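Local structure of sugar ABC transporter, periplasmic sugar-binding protein (Caulobacter crescentus, 4IRX) at residues Q184-P195 with A212-V223; D229-R237 with L287-M296. The protein binds myo-inositol in the cleft between its two lobes, probably to deliver it to an ABC transporter for uptake. All coordinates share one frame; numbering follows the deposited sequence. Where two conformers were deposited one is given.

Contact 1 (Q184-P195 with A212-V223); sequences QNILTSMRDTPP and AVRAAGLDSAKV
Leu187 reaches from the last turns of one helix into the end of the next, and its two methyls divide the work. CD1 lies over the backbone of Ala212, 3.7 Å from Ala212 O, and also touches the methyls of Ala212, Val213 and Ala216. CD2 meets Leu218 CD1 at 4.0 Å, the two leucine side chains running past one another with their directions opposed. A branched side chain suits this place because its two methyls can meet two neighbours at once, Ala212 and its helix turn with one, Leu218 with the other, while the alanines opposite keep the helices close.

Toward the surface Gln184 does a mixed job. With CG anti to the carbonyl carbon (chi1 -75°) and the chain extended beyond it, its aliphatic part lies against Ala212, CG to CB 3.6 Å, and carries the amide on to the methyl of Ala215. There NE2 donates to a water that in turn donates to Ala212 O, so a polar end links the two segments, between which there is no direct hydrogen bond.

Beyond the helix ends Pro195 and Val223 continue the apolar seam, Pro195 CG standing 4.1 Å from Val223 CG1. A second water donates to both Pro195 O and Lys222 O, 3.0 Å from the former, and so links two carbonyls that cannot bond to each other. Gly217, with positive phi, ends helix 203-215 in a Schellman motif, turning the chain so that Leu218 faces Leu187. Pro195 and Val223 lead into the neighbouring parallel strands 197-200 and 224-226: successive helix-to-strand connections of the alpha/beta lobe in a periplasmic binding protein.

Contact 2 (D229-R237 with L287-M296); sequences DAIPEALAR and LTEASRIGEM. With INS (1,2,3,4,5,6-hexahydroxy-cyclohexane), chain C.
The tail 287-296 passes the start of helix 232-239 as two short 3-10 segments joined by a type I turn from Ala290 to Ile293, its backbone closest where the CA atoms of Pro232 and Met296 are 4.7 Å apart. Arg292 lays its guanidinium flat against Pro232, whose CD sits over the centre of the group, 3.3 Å from Arg292 CZ. A proline suits the first turn of a helix, needing no N-H there, and its ring offers a compact apolar surface. The bend at chi3 (63°) turns the guanidinium back to Glu295, which Arg292 grips side-on in a salt bridge: Arg292 NE donates to Glu295 OE2 at 3.0 Å with an N-H...O angle of 172°, and NH2 donates to OE1. Both oxygens lie close to the guanidinium plane, which helps hold that plane against the proline, but the carboxylate itself is turned out of it, NE meeting OE2 from above the carboxylate plane.

At the edge, NH1 donates to a water that donates to Asp229 O. Asp229 belongs to the inositol site in the cleft of this periplasmic binding protein: its OD1 accepts from O2 of the ligand at 2.7 Å and its OD2 from O3 at 2.6 Å, while Gln249 also bonds OD1. A methionine in place of Arg292 would probably leave the Glu295 carboxylate without its charged mate and the water at Asp229 O without that donor.

Deeper in, Leu235 spreads both methyls round Ala290, CD1 and CD2 each 3.7 Å from its CB; CD2 also reaches Leu287 and CD1 Ile293. The terminal selenomethionine, Met296, curls over Leu235, with Met296 SE 3.6 Å from Leu235 O.

Overall arrangement
Contacts 1 and 2 hold different elements, lie about 25 Å apart between centres and follow in series along the chain. Both are partly buried, but contact 1 is farther out, its centre about 26 Å from the chain centre against 16 Å for contact 2. Contact 1 joins two neighbouring helices and the turns after them, using aliphatic packing and bridging waters. Contact 2 brings the C-terminal tail back onto helix 232-239, and its chemistry is richer: a leucine-centred apolar patch, a salt bridge within the tail, and a water leading to the backbone of a residue that holds inositol. Of the two, then, contact 2 alone includes a ligand-pocket residue.

Contact 1 (Q184-P195 with A212-V223)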
loop_
_atom_site.group_PDB
_atom_site.type_symbol
_atom_site.label_atom_id
_atom_site.label_comp_id
_atom_site.label_asym_id
_atom_site.label_seq_id
_atom_site.Cartn_x
_atom_site.Cartn_y
_atom_site.Cartn_z
ATOM N N GLN A 184 13.234 7.877 -15.430
ATOM C CA GLN A 184 14.155 8.242 -16.504
ATOM C C GLN A 184 14.234 9.742 -16.706
ATOM O O GLN A 184 15.328 10.308 -16.810
ATOM C CB GLN A 184 13.754 7.575 -17.819
ATOM C CG GLN A 184 14.096 6.086 -17.843
ATOM C CD GLN A 184 13.800 5.452 -19.178
ATOM O OE1 GLN A 184 12.663 5.535 -19.674
ATOM N NE2 GLN A 184 14.815 4.829 -19.781
ATOM N N ASN A 185 13.077 10.400 -16.727
ATOM C CA ASN A 185 13.040 11.822 -16.979
ATOM C C ASN A 185 13.683 12.599 -15.819
ATOM O O ASN A 185 14.383 13.597 -16.042
ATOM C CB ASN A 185 11.609 12.255 -17.240
ATOM C CG ASN A 185 11.152 11.913 -18.633
ATOM O OD1 ASN A 185 11.973 11.631 -19.511
ATOM N ND2 ASN A 185 9.839 11.913 -18.849
ATOM N N ILE A 186 13.470 12.124 -14.588
ATOM C CA ILE A 186 14.102 12.738 -13.432
ATOM C C ILE A 186 15.612 12.584 -13.529
ATOM O O ILE A 186 16.360 13.557 -13.314
ATOM C CB ILE A 186 13.580 12.124 -12.132
ATOM C CG1 ILE A 186 12.111 12.520 -11.937
ATOM C CG2 ILE A 186 14.454 12.577 -10.964
ATOM C CD1 ILE A 186 11.450 11.791 -10.761
ATOM N N LEU A 187 16.068 11.387 -13.892
ATOM C CA LEU A 187 17.521 11.170 -14.036
ATOM C C LEU A 187 18.115 12.069 -15.106
ATOM O O LEU A 187 19.183 12.632 -14.914
ATOM C CB LEU A 187 17.840 9.692 -14.289
ATOM C CG LEU A 187 17.479 8.754 -13.136
ATOM C CD1 LEU A 187 17.671 7.321 -13.611
ATOM C CD2 LEU A 187 18.388 9.036 -11.920
ATOM N N THR A 188 17.411 12.220 -16.224
ATOM C CA THR A 188 17.883 13.082 -17.295
ATOM C C THR A 188 17.990 14.526 -16.827
ATOM O O THR A 188 18.956 15.226 -17.151
ATOM C CB THR A 188 16.928 12.967 -18.486
ATOM O OG1 THR A 188 17.038 11.651 -19.003
ATOM C CG2 THR A 188 17.274 14.010 -19.587
ATOM N N SER A 189 17.016 14.977 -16.042
ATOM C CA SER A 189 17.018 16.355 -15.520
ATOM C C SER A 189 18.165 16.638 -14.565
ATOM O O SER A 189 18.510 17.797 -14.357
ATOM C CB SER A 189 15.676 16.678 -14.870
ATOM O OG SER A 189 15.574 16.161 -13.541
HETATM N N MSE A 190 18.755 15.604 -13.982
HETATM C CA MSE A 190 19.922 15.851 -13.108
HETATM C C MSE A 190 21.083 14.935 -13.454
HETATM O O MSE A 190 21.811 14.440 -12.589
HETATM C CB MSE A 190 19.558 15.698 -11.642
HETATM C CG MSE A 190 19.081 14.334 -11.356
HETATM SE SE MSE A 190 18.342 14.196 -9.581
HETATM C CE MSE A 190 16.798 15.423 -9.747
ATOM N N ARG A 191 21.303 14.756 -14.749
ATOM C CA ARG A 191 22.331 13.822 -15.173
ATOM C C ARG A 191 23.741 14.233 -14.782
ATOM O O ARG A 191 24.629 13.394 -14.677
ATOM C CB ARG A 191 22.202 13.517 -16.667
ATOM C CG ARG A 191 22.366 14.716 -17.554
ATOM C CD ARG A 191 21.963 14.364 -18.977
ATOM N NE ARG A 191 22.760 13.252 -19.488
ATOM C CZ ARG A 191 23.752 13.386 -20.361
ATOM N NH1 ARG A 191 24.070 14.589 -20.825
ATOM N NH2 ARG A 191 24.417 12.317 -20.779
ATOM N N ASP A 192 23.940 15.516 -14.525
ATOM C CA ASP A 192 25.252 15.987 -14.111
ATOM C C ASP A 192 25.451 15.790 -12.605
ATOM O O ASP A 192 26.569 15.811 -12.112
ATOM C CB ASP A 192 25.457 17.439 -14.549
ATOM C CG ASP A 192 25.277 17.622 -16.058
ATOM O OD1 ASP A 192 26.071 17.038 -16.827
ATOM O OD2 ASP A 192 24.336 18.340 -16.471
ATOM N N THR A 193 24.354 15.609 -11.874
ATOM C CA THR A 193 24.425 15.356 -10.435
ATOM C C THR A 193 23.355 14.340 -10.033
ATOM O O THR A 193 22.339 14.722 -9.452
ATOM C CB THR A 193 24.231 16.648 -9.590
ATOM O OG1 THR A 193 22.947 17.229 -9.850
ATOM C CG2 THR A 193 25.308 17.680 -9.885
ATOM N N PRO A 194 23.579 13.050 -10.350
ATOM C CA PRO A 194 22.565 12.032 -10.077
ATOM C C PRO A 194 22.231 11.903 -8.600
ATOM O O PRO A 194 23.047 12.258 -7.734
ATOM C CB PRO A 194 23.189 10.730 -10.609
ATOM C CG PRO A 194 24.615 11.014 -10.806
ATOM C CD PRO A 194 24.751 12.484 -11.037
ATOM N N PRO A 195 21.012 11.449 -8.299
ATOM C CA PRO A 195 20.622 11.322 -6.898
ATOM C C PRO A 195 21.385 10.197 -6.228
ATOM O O PRO A 195 21.857 9.233 -6.861
ATOM C CB PRO A 195 19.133 10.959 -6.978
ATOM C CG PRO A 195 19.022 10.218 -8.308
ATOM C CD PRO A 195 19.985 10.924 -9.225
ATOM N N ALA A 212 15.220 2.068 -14.745
ATOM C CA ALA A 212 15.646 3.387 -15.223
ATOM C C ALA A 212 17.113 3.672 -14.881
ATOM O O ALA A 212 17.863 4.220 -15.709
ATOM C CB ALA A 212 14.729 4.470 -14.653
ATOM N N VAL A 213 17.532 3.292 -13.680
ATOM C CA VAL A 213 18.919 3.450 -13.277
ATOM C C VAL A 213 19.857 2.660 -14.186
ATOM O O VAL A 213 20.864 3.209 -14.646
ATOM C CB VAL A 213 19.090 3.082 -11.808
ATOM C CG1 VAL A 213 20.576 2.932 -11.464
ATOM C CG2 VAL A 213 18.392 4.130 -10.959
ATOM N N ARG A 214 19.489 1.418 -14.508
ATOM C CA ARG A 214 20.271 0.614 -15.456
ATOM C C ARG A 214 20.234 1.183 -16.864
ATOM O O ARG A 214 21.279 1.255 -17.526
ATOM C CB ARG A 214 19.774 -0.821 -15.488
ATOM C CG ARG A 214 19.965 -1.554 -14.188
ATOM C CD ARG A 214 20.066 -3.046 -14.458
ATOM N NE ARG A 214 18.859 -3.529 -15.122
ATOM C CZ ARG A 214 17.783 -3.954 -14.474
ATOM N NH1 ARG A 214 17.781 -3.953 -13.150
ATOM N NH2 ARG A 214 16.717 -4.379 -15.141
ATOM N N ALA A 215 19.046 1.592 -17.319
ATOM C CA ALA A 215 18.920 2.160 -18.663
ATOM C C ALA A 215 19.769 3.416 -18.822
ATOM O O ALA A 215 20.190 3.750 -19.935
ATOM C CB ALA A 215 17.465 2.479 -18.980
ATOM N N ALA A 216 20.020 4.114 -17.720
ATOM C CA ALA A 216 20.803 5.355 -17.759
ATOM C C ALA A 216 22.297 5.111 -17.654
ATOM O O ALA A 216 23.088 6.061 -17.669
ATOM C CB ALA A 216 20.335 6.329 -16.663
ATOM N N GLY A 217 22.694 3.851 -17.562
ATOM C CA GLY A 217 24.101 3.528 -17.457
ATOM C C GLY A 217 24.638 3.850 -16.082
ATOM O O GLY A 217 25.853 3.980 -15.904
ATOM N N LEU A 218 23.749 3.941 -15.094
ATOM C CA LEU A 218 24.190 4.274 -13.741
ATOM C C LEU A 218 24.390 3.029 -12.907
ATOM O O LEU A 218 23.890 1.944 -13.229
ATOM C CB LEU A 218 23.210 5.235 -13.037
ATOM C CG LEU A 218 23.036 6.609 -13.682
ATOM C CD1 LEU A 218 21.794 7.327 -13.151
ATOM C CD2 LEU A 218 24.278 7.470 -13.446
ATOM N N ASP A 219 25.092 3.213 -11.798
ATOM C CA ASP A 219 25.459 2.117 -10.924
ATOM C C ASP A 219 24.547 2.004 -9.705
ATOM O O ASP A 219 24.433 2.934 -8.915
ATOM C CB ASP A 219 26.931 2.265 -10.538
ATOM C CG ASP A 219 27.443 1.110 -9.723
ATOM O OD1 ASP A 219 26.742 0.079 -9.629
ATOM O OD2 ASP A 219 28.564 1.239 -9.192
ATOM N N SER A 220 23.911 0.850 -9.547
ATOM C CA SER A 220 22.924 0.686 -8.484
ATOM C C SER A 220 23.536 0.788 -7.085
ATOM O O SER A 220 22.816 0.957 -6.093
ATOM C CB SER A 220 22.146 -0.625 -8.651
ATOM O OG SER A 220 22.988 -1.742 -8.429
ATOM N N ALA A 221 24.858 0.712 -7.008
ATOM C CA ALA A 221 25.573 0.948 -5.761
ATOM C C ALA A 221 25.665 2.446 -5.401
ATOM O O ALA A 221 25.717 2.806 -4.225
ATOM C CB ALA A 221 26.965 0.340 -5.846
ATOM N N LYS A 222 25.680 3.311 -6.416
ATOM C CA LYS A 222 25.799 4.761 -6.224
ATOM C C LYS A 222 24.446 5.475 -6.247
ATOM O O LYS A 222 24.268 6.532 -5.633
ATOM C CB LYS A 222 26.736 5.358 -7.272
ATOM C CG LYS A 222 28.206 5.022 -7.011
ATOM C CD LYS A 222 29.131 5.765 -7.972
ATOM C CE LYS A 222 29.294 7.228 -7.570
ATOM N NZ LYS A 222 30.168 7.360 -6.364
ATOM N N VAL A 223 23.512 4.914 -7.000
ATOM C CA VAL A 223 22.140 5.422 -7.034
ATOM C C VAL A 223 21.318 4.298 -6.428
ATOM O O VAL A 223 20.995 3.322 -7.096
ATOM C CB VAL A 223 21.679 5.733 -8.466
ATOM C CG1 VAL A 223 20.247 6.305 -8.477
ATOM C CG2 VAL A 223 22.666 6.686 -9.126
HETATM O O HOH W 1 17.214 5.750 -18.136
HETATM O O HOH W 2 24.767 9.112 -7.354
#

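Contact 2 (D229-R237 with L287-M296)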
loop_
_atom_site.group_PDB
_atom_site.type_symbol
_atom_site.label_atom_id
_atom_site.label_comp_id
_atom_site.label_asym_id
_atom_site.label_seq_id
_atom_site.Cartn_x
_atom_site.Cartn_y
_atom_site.Cartn_z
ATOM N N ASP A 229 6.855 -2.818 0.435
ATOM C CA ASP A 229 5.891 -3.958 0.267
ATOM C C ASP A 229 6.537 -5.312 0.522
ATOM O O ASP A 229 5.849 -6.260 0.860
ATOM C CB ASP A 229 5.161 -4.075 -1.100
ATOM C CG ASP A 229 4.155 -2.975 -1.332
ATOM O OD1 ASP A 229 3.783 -2.291 -0.358
ATOM O OD2 ASP A 229 3.752 -2.779 -2.498
ATOM N N ALA A 230 7.848 -5.407 0.327
ATOM C CA ALA A 230 8.561 -6.687 0.445
ATOM C C ALA A 230 7.968 -7.784 -0.445
ATOM O O ALA A 230 7.794 -8.927 -0.016
ATOM C CB ALA A 230 8.643 -7.143 1.918
ATOM N N ILE A 231 7.656 -7.441 -1.687
ATOM C CA ILE A 231 7.195 -8.474 -2.606
ATOM C C ILE A 231 8.402 -9.337 -2.992
ATOM O O ILE A 231 9.538 -8.874 -2.921
ATOM C CB ILE A 231 6.483 -7.901 -3.869
ATOM C CG1 ILE A 231 7.470 -7.201 -4.792
ATOM C CG2 ILE A 231 5.335 -6.952 -3.459
ATOM C CD1 ILE A 231 6.805 -6.602 -6.074
ATOM N N PRO A 232 8.162 -10.607 -3.349
ATOM C CA PRO A 232 9.298 -11.511 -3.603
ATOM C C PRO A 232 10.283 -11.026 -4.658
ATOM O O PRO A 232 11.477 -11.275 -4.519
ATOM C CB PRO A 232 8.614 -12.805 -4.053
ATOM C CG PRO A 232 7.250 -12.734 -3.410
ATOM C CD PRO A 232 6.865 -11.304 -3.382
ATOM N N GLU A 233 9.801 -10.341 -5.684
ATOM C CA GLU A 233 10.671 -9.819 -6.734
ATOM C C GLU A 233 11.665 -8.822 -6.156
ATOM O O GLU A 233 12.845 -8.813 -6.520
ATOM C CB GLU A 233 9.813 -9.175 -7.838
ATOM C CG GLU A 233 10.503 -8.879 -9.152
ATOM C CD GLU A 233 9.517 -8.334 -10.188
ATOM O OE1 GLU A 233 8.323 -8.152 -9.843
ATOM O OE2 GLU A 233 9.942 -8.085 -11.329
ATOM N N ALA A 234 11.198 -7.979 -5.234
ATOM C CA ALA A 234 12.084 -7.016 -4.585
ATOM C C ALA A 234 13.062 -7.718 -3.642
ATOM O O ALA A 234 14.230 -7.338 -3.550
ATOM C CB ALA A 234 11.270 -5.971 -3.810
ATOM N N LEU A 235 12.567 -8.713 -2.917
ATOM C CA LEU A 235 13.424 -9.483 -2.018
ATOM C C LEU A 235 14.613 -10.094 -2.790
ATOM O O LEU A 235 15.745 -10.084 -2.300
ATOM C CB LEU A 235 12.606 -10.560 -1.262
ATOM C CG LEU A 235 11.435 -10.051 -0.392
ATOM C CD1 LEU A 235 10.647 -11.220 0.220
ATOM C CD2 LEU A 235 12.002 -9.200 0.717
ATOM N N ALA A 236 14.338 -10.590 -3.993
ATOM C CA ALA A 236 15.378 -11.156 -4.852
ATOM C C ALA A 236 16.395 -10.118 -5.273
ATOM O O ALA A 236 17.594 -10.412 -5.309
ATOM C CB ALA A 236 14.752 -11.834 -6.054
ATOM N N ARG A 237 15.939 -8.897 -5.568
ATOM C CA ARG A 237 16.854 -7.820 -5.899
ATOM C C ARG A 237 17.729 -7.399 -4.732
ATOM O O ARG A 237 18.866 -6.952 -4.920
ATOM C CB ARG A 237 16.086 -6.607 -6.446
ATOM C CG ARG A 237 15.354 -6.820 -7.778
ATOM C CD ARG A 237 16.316 -7.048 -8.923
ATOM N NE ARG A 237 16.666 -8.458 -9.053
ATOM C CZ ARG A 237 17.883 -8.925 -9.336
ATOM N NH1 ARG A 237 18.892 -8.096 -9.555
ATOM N NH2 ARG A 237 18.082 -10.233 -9.427
ATOM N N LEU A 287 16.331 -10.506 5.503
ATOM C CA LEU A 287 15.390 -10.902 4.456
ATOM C C LEU A 287 14.347 -11.892 4.959
ATOM O O LEU A 287 13.196 -11.858 4.517
ATOM C CB LEU A 287 16.136 -11.486 3.262
ATOM C CG LEU A 287 16.819 -10.468 2.351
ATOM C CD1 LEU A 287 17.918 -11.136 1.544
ATOM C CD2 LEU A 287 15.794 -9.833 1.408
ATOM N N THR A 288 14.727 -12.759 5.889
ATOM C CA THR A 288 13.773 -13.768 6.353
ATOM C C THR A 288 12.706 -13.222 7.293
ATOM O O THR A 288 11.786 -13.963 7.661
ATOM C CB THR A 288 14.470 -14.993 6.985
ATOM O OG1 THR A 288 15.260 -14.540 8.091
ATOM C CG2 THR A 288 15.391 -15.650 5.965
ATOM N N GLU A 289 12.799 -11.935 7.647
ATOM C CA GLU A 289 11.727 -11.263 8.380
ATOM C C GLU A 289 10.596 -10.825 7.453
ATOM O O GLU A 289 9.531 -10.381 7.922
ATOM C CB GLU A 289 12.272 -10.073 9.194
ATOM C CG GLU A 289 13.154 -10.552 10.354
ATOM C CD GLU A 289 13.684 -9.468 11.265
ATOM O OE1 GLU A 289 13.444 -8.269 11.014
ATOM O OE2 GLU A 289 14.362 -9.843 12.251
ATOM N N ALA A 290 10.795 -10.966 6.148
ATOM C CA ALA A 290 9.723 -10.651 5.212
ATOM C C ALA A 290 8.731 -11.789 5.212
ATOM O O ALA A 290 9.126 -12.944 5.168
ATOM C CB ALA A 290 10.276 -10.413 3.808
ATOM N N SER A 291 7.449 -11.455 5.270
ATOM C CA SER A 291 6.396 -12.464 5.360
ATOM C C SER A 291 6.345 -13.370 4.141
ATOM O O SER A 291 5.929 -14.523 4.247
ATOM C CB SER A 291 5.026 -11.820 5.626
ATOM O OG SER A 291 4.638 -10.943 4.581
ATOM N N ARG A 292 6.757 -12.860 2.988
ATOM C CA ARG A 292 6.682 -13.610 1.728
ATOM C C ARG A 292 8.038 -14.173 1.279
ATOM O O ARG A 292 8.215 -14.512 0.102
ATOM C CB ARG A 292 6.035 -12.771 0.618
ATOM C CG ARG A 292 4.595 -12.335 0.927
ATOM C CD ARG A 292 4.002 -11.445 -0.140
ATOM N NE ARG A 292 3.874 -12.112 -1.435
ATOM C CZ ARG A 292 3.679 -11.471 -2.591
ATOM N NH1 ARG A 292 3.602 -10.138 -2.624
ATOM N NH2 ARG A 292 3.605 -12.155 -3.720
ATOM N N ILE A 293 8.987 -14.283 2.203
ATOM C CA ILE A 293 10.327 -14.765 1.856
ATOM C C ILE A 293 10.292 -16.162 1.207
ATOM O O ILE A 293 11.071 -16.476 0.290
ATOM C CB ILE A 293 11.298 -14.709 3.079
ATOM C CG1 ILE A 293 12.757 -14.933 2.628
ATOM C CG2 ILE A 293 10.868 -15.663 4.184
ATOM C CD1 ILE A 293 13.269 -13.847 1.697
ATOM N N GLY A 294 9.333 -16.970 1.625
ATOM C CA GLY A 294 9.220 -18.301 1.057
ATOM C C GLY A 294 8.901 -18.341 -0.419
ATOM O O GLY A 294 9.110 -19.376 -1.054
ATOM N N GLU A 295 8.425 -17.229 -0.981
ATOM C CA GLU A 295 8.140 -17.115 -2.414
ATOM C C GLU A 295 9.329 -16.660 -3.270
ATOM O O GLU A 295 9.237 -16.634 -4.505
ATOM C CB GLU A 295 6.984 -16.133 -2.659
ATOM C CG GLU A 295 5.661 -16.532 -2.042
ATOM C CD GLU A 295 4.570 -15.476 -2.257
ATOM O OE1 GLU A 295 4.364 -15.035 -3.406
ATOM O OE2 GLU A 295 3.926 -15.094 -1.266
HETATM N N MSE A 296 10.423 -16.266 -2.631
HETATM C CA MSE A 296 11.542 -15.661 -3.354
HETATM C C MSE A 296 12.377 -16.771 -3.970
HETATM O O MSE A 296 12.622 -17.772 -3.301
HETATM C CB MSE A 296 12.422 -14.847 -2.406
HETATM C CG MSE A 296 13.553 -14.083 -3.106
HETATM SE SE MSE A 296 14.991 -13.618 -1.922
HETATM C CE MSE A 296 15.467 -15.429 -1.390
HETATM C C1 INS C . -0.225 -0.495 -0.692
HETATM C C2 INS C . 0.944 -1.066 -1.424
HETATM C C3 INS C . 0.660 -1.010 -2.903
HETATM C C4 INS C . 0.463 0.407 -3.339
HETATM C C5 INS C . -0.720 0.990 -2.663
HETATM C C6 INS C . -0.575 0.904 -1.161
HETATM O O1 INS C . 0.019 -0.502 0.692
HETATM O O2 INS C . 2.097 -0.352 -1.097
HETATM O O3 INS C . 1.697 -1.620 -3.632
HETATM O O4 INS C . 0.332 0.485 -4.723
HETATM O O5 INS C . -0.887 2.305 -3.084
HETATM O O6 INS C . -1.673 1.478 -0.500
HETATM O O HOH W 3 3.708 -8.197 -0.222
HETATM O O HOH W 4 6.824 -10.000 2.308
#